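PrgA (Enterococcus faecalis, PDB 6Z9K) provides surface exclusion that protects Enterococcus faecalis against unwanted conjugation, extending far outside the cell, with this piece being its CAP domain. Local coordinates at residues A[92-97]-A[190-195]. Residues are numbered along the deposited sequence; the frame is centred on the assembly and turned at random. Where two conformers were deposited one is given.
Sequences GLSQLS and LQDGKT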
ATOM      1  N   GLY A  92      -1.238 -16.757  -5.608  1.00 19.99           N
ATOM      2  CA  GLY A  92      -1.810 -16.998  -6.941  1.00 20.14           C
ATOM      3  C   GLY A  92      -2.914 -16.024  -7.289  1.00 20.57           C
ATOM      4  O   GLY A  92      -3.893 -16.424  -7.957  1.00 23.02           O
ATOM      5  N   LEU A  93      -2.790 -14.781  -6.821  1.00 20.36           N
ATOM      6  CA  LEU A  93      -3.727 -13.662  -7.103  1.00 20.46           C
ATOM      7  C   LEU A  93      -3.214 -12.777  -8.238  1.00 20.95           C
ATOM      8  O   LEU A  93      -1.985 -12.720  -8.492  1.00 20.89           O
ATOM      9  CB  LEU A  93      -3.850 -12.843  -5.826  1.00 19.59           C
ATOM     10  CG  LEU A  93      -4.500 -13.530  -4.639  1.00 21.13           C
ATOM     11  CD1 LEU A  93      -4.277 -12.748  -3.383  1.00 21.02           C
ATOM     12  CD2 LEU A  93      -5.961 -13.698  -4.897  1.00 24.08           C
ATOM     13  N   SER A  94      -4.123 -12.062  -8.917  1.00 20.95           N
ATOM     14  CA  SER A  94      -3.732 -11.200 -10.038  1.00 22.13           C
ATOM     15  C   SER A  94      -2.678 -10.215  -9.555  1.00 20.74           C
ATOM     16  O   SER A  94      -2.765  -9.748  -8.365  1.00 21.84           O
ATOM     17  CB  SER A  94      -4.969 -10.493 -10.605  1.00 22.78           C
ATOM     18  OG  SER A  94      -5.648  -9.772  -9.555  1.00 23.45           O
ATOM     19  N   GLN A  95      -1.754  -9.863 -10.424  1.00 21.75           N
ATOM     20  CA  GLN A  95      -0.619  -8.950 -10.173  1.00 22.49           C
ATOM     21  C   GLN A  95      -1.054  -7.529 -10.512  1.00 21.78           C
ATOM     22  O   GLN A  95      -1.831  -7.355 -11.441  1.00 23.11           O
ATOM     23  CB  GLN A  95       0.559  -9.347 -11.049  1.00 25.24           C
ATOM     24  CG  GLN A  95       1.121 -10.705 -10.702  1.00 26.96           C
ATOM     25  CD  GLN A  95       1.613 -10.689  -9.289  1.00 26.51           C
ATOM     26  OE1 GLN A  95       0.865 -11.055  -8.378  1.00 31.71           O
ATOM     27  NE2 GLN A  95       2.837 -10.218  -9.107  1.00 26.76           N
ATOM     28  N   LEU A  96      -0.581  -6.553  -9.772  1.00 18.68           N
ATOM     29  CA  LEU A  96      -1.023  -5.148  -9.923  1.00 18.51           C
ATOM     30  C   LEU A  96      -0.023  -4.381 -10.765  1.00 18.10           C
ATOM     31  O   LEU A  96       1.167  -4.575 -10.633  1.00 19.20           O
ATOM     32  CB  LEU A  96      -1.194  -4.508  -8.545  1.00 18.91           C
ATOM     33  CG  LEU A  96      -1.992  -5.342  -7.540  1.00 20.54           C
ATOM     34  CD1 LEU A  96      -1.901  -4.795  -6.146  1.00 22.98           C
ATOM     35  CD2 LEU A  96      -3.447  -5.464  -7.919  1.00 24.55           C
ATOM     36  N   SER A  97      -0.553  -3.482 -11.583  0.50 17.43           N
ATOM     37  CA  SER A  97       0.203  -2.511 -12.383  0.50 17.26           C
ATOM     38  C   SER A  97       0.289  -1.209 -11.609  0.50 16.87           C
ATOM     39  O   SER A  97      -0.550  -1.009 -10.710  0.50 16.26           O
ATOM     40  CB  SER A  97      -0.434  -2.299 -13.723  0.50 17.76           C
ATOM     41  OG  SER A  97      -1.719  -1.709 -13.619  0.50 16.51           O
ATOM     42  N   LEU A 190      -5.798  -8.135  -0.639  1.00 17.76           N
ATOM     43  CA  LEU A 190      -5.631  -9.430  -1.306  1.00 18.53           C
ATOM     44  C   LEU A 190      -6.867  -9.770  -2.119  1.00 19.39           C
ATOM     45  O   LEU A 190      -7.054 -10.938  -2.439  1.00 19.44           O
ATOM     46  CB  LEU A 190      -5.316 -10.485  -0.242  1.00 18.42           C
ATOM     47  CG  LEU A 190      -4.061 -10.239   0.565  1.00 18.48           C
ATOM     48  CD1 LEU A 190      -3.817 -11.424   1.505  1.00 19.26           C
ATOM     49  CD2 LEU A 190      -2.813 -10.045  -0.341  1.00 18.87           C
ATOM     50  N   GLN A 191      -7.639  -8.780  -2.560  1.00 18.42           N
ATOM     51  CA  GLN A 191      -8.869  -9.076  -3.346  1.00 20.60           C
ATOM     52  C   GLN A 191      -8.502  -9.607  -4.735  1.00 20.54           C
ATOM     53  O   GLN A 191      -7.666  -9.010  -5.410  1.00 19.22           O
ATOM     54  CB  GLN A 191      -9.723  -7.809  -3.438  1.00 21.39           C
ATOM     55  CG  GLN A 191     -11.047  -8.070  -4.116  1.00 24.44           C
ATOM     56  CD  GLN A 191     -11.909  -6.853  -4.305  1.00 27.12           C
ATOM     57  OE1 GLN A 191     -12.827  -6.631  -3.537  1.00 36.87           O
ATOM     58  NE2 GLN A 191     -11.648  -6.090  -5.352  1.00 29.52           N
ATOM     59  N   ASP A 192      -9.076 -10.726  -5.191  1.00 23.25           N
ATOM     60  CA  ASP A 192      -8.626 -11.223  -6.518  1.00 24.42           C
ATOM     61  C   ASP A 192      -9.303 -10.328  -7.576  1.00 23.58           C
ATOM     62  O   ASP A 192     -10.344  -9.680  -7.297  1.00 26.34           O
ATOM     63  CB  ASP A 192      -8.788 -12.740  -6.734  1.00 27.45           C
ATOM     64  CG  ASP A 192      -7.862 -13.398  -7.770  1.00 29.19           C
ATOM     65  OD1 ASP A 192      -6.937 -12.729  -8.401  1.00 26.33           O
ATOM     66  OD2 ASP A 192      -8.041 -14.647  -7.942  1.00 32.00           O
ATOM     67  N   GLY A 193      -8.631 -10.171  -8.687  1.00 22.97           N
ATOM     68  CA  GLY A 193      -9.105  -9.461  -9.871  1.00 24.16           C
ATOM     69  C   GLY A 193      -8.655  -8.014  -9.883  1.00 22.89           C
ATOM     70  O   GLY A 193      -8.811  -7.356 -10.919  1.00 25.57           O
ATOM     71  N   LYS A 194      -8.044  -7.521  -8.820  1.00 22.13           N
ATOM     72  CA  LYS A 194      -7.429  -6.180  -8.888  1.00 21.71           C
ATOM     73  C   LYS A 194      -6.276  -6.163  -9.879  1.00 21.52           C
ATOM     74  O   LYS A 194      -5.561  -7.170 -10.065  1.00 24.20           O
ATOM     75  CB  LYS A 194      -7.023  -5.708  -7.507  1.00 20.36           C
ATOM     76  CG  LYS A 194      -8.194  -5.254  -6.663  1.00 20.24           C
ATOM     77  CD  LYS A 194      -7.729  -4.679  -5.345  1.00 20.77           C
ATOM     78  CE  LYS A 194      -8.863  -4.111  -4.535  1.00 20.17           C
ATOM     79  NZ  LYS A 194      -8.379  -3.531  -3.264  1.00 22.55           N
ATOM     80  N   THR A 195      -6.112  -5.069 -10.569  1.00 20.89           N
ATOM     81  CA  THR A 195      -5.095  -4.972 -11.625  1.00 23.31           C
ATOM     82  C   THR A 195      -4.253  -3.723 -11.484  1.00 19.02           C
ATOM     83  O   THR A 195      -3.301  -3.621 -12.262  1.00 19.50           O
ATOM     84  CB  THR A 195      -5.763  -4.980 -13.008  1.00 24.81           C
ATOM     85  OG1 THR A 195      -6.568  -3.827 -13.177  1.00 28.99           O
ATOM     86  CG2 THR A 195      -6.528  -6.267 -13.201  1.00 30.54           C
TER
HETATM   87  O   HOH W   1      -2.082  -5.780 -13.940  1.00 25.84           O
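With chi1 at 55°, Ser-94 holds OG between its own backbone N and carbonyl carbon, where it reaches the turn of 190-195; Asp-192 swings CG away from its backbone N (chi1 -156°) and brings OD1 to the backbone N-H of Ser-94. Ser-94 N donates to Asp-192 OD1 at 2.9 Å, meeting the oxygen nearly along its C-O axis. Ser-94 OG donates a hydrogen bond to Lys-194 O at 2.7 Å, in the carbonyl plane and on a lone pair. The same hydroxyl accepts weakly from Gly-193 N, which also bonds weakly to Asp-192 OD1, and thus Ser-94 OG holds on to the far end of the type II turn that runs from Gln-191 to Lys-194.

Leu-93 straddles the beginning of that turn with its two methyls: CD2 lies 3.5 Å from Asp-192 CG, while Leu-93 CD1 is 4.0 Å from Leu-190 CB and also touches the carbonyl oxygen of that residue. Further along, Leu-96 CD2 packs on the Lys-194 carbonyl and CB, 3.5 Å from Lys-194 O. Thr-195 O accepts from Ser-97 N (2.8 Å, from above the carbonyl plane), and Ser-97 OG adds a second bond in the modelled conformer, one of two. A water donates to both this oxygen and Gln-95 O, bridging the segments.

The contact joins two loops of the CAP domain, one leading from helix 70-90 to strand 97-98, the other from helix 184-189 to strand 196-202. A Schellman motif with Gly-92 as its C-prime residue ends helix 70-90, and Arg-88 from that helix bonds both Ser-94 O and Gln-191 O. Lys-194 NZ turns instead to Ser-188 O and Ser-216 OG, linking helix 184-189 with strand 211-217.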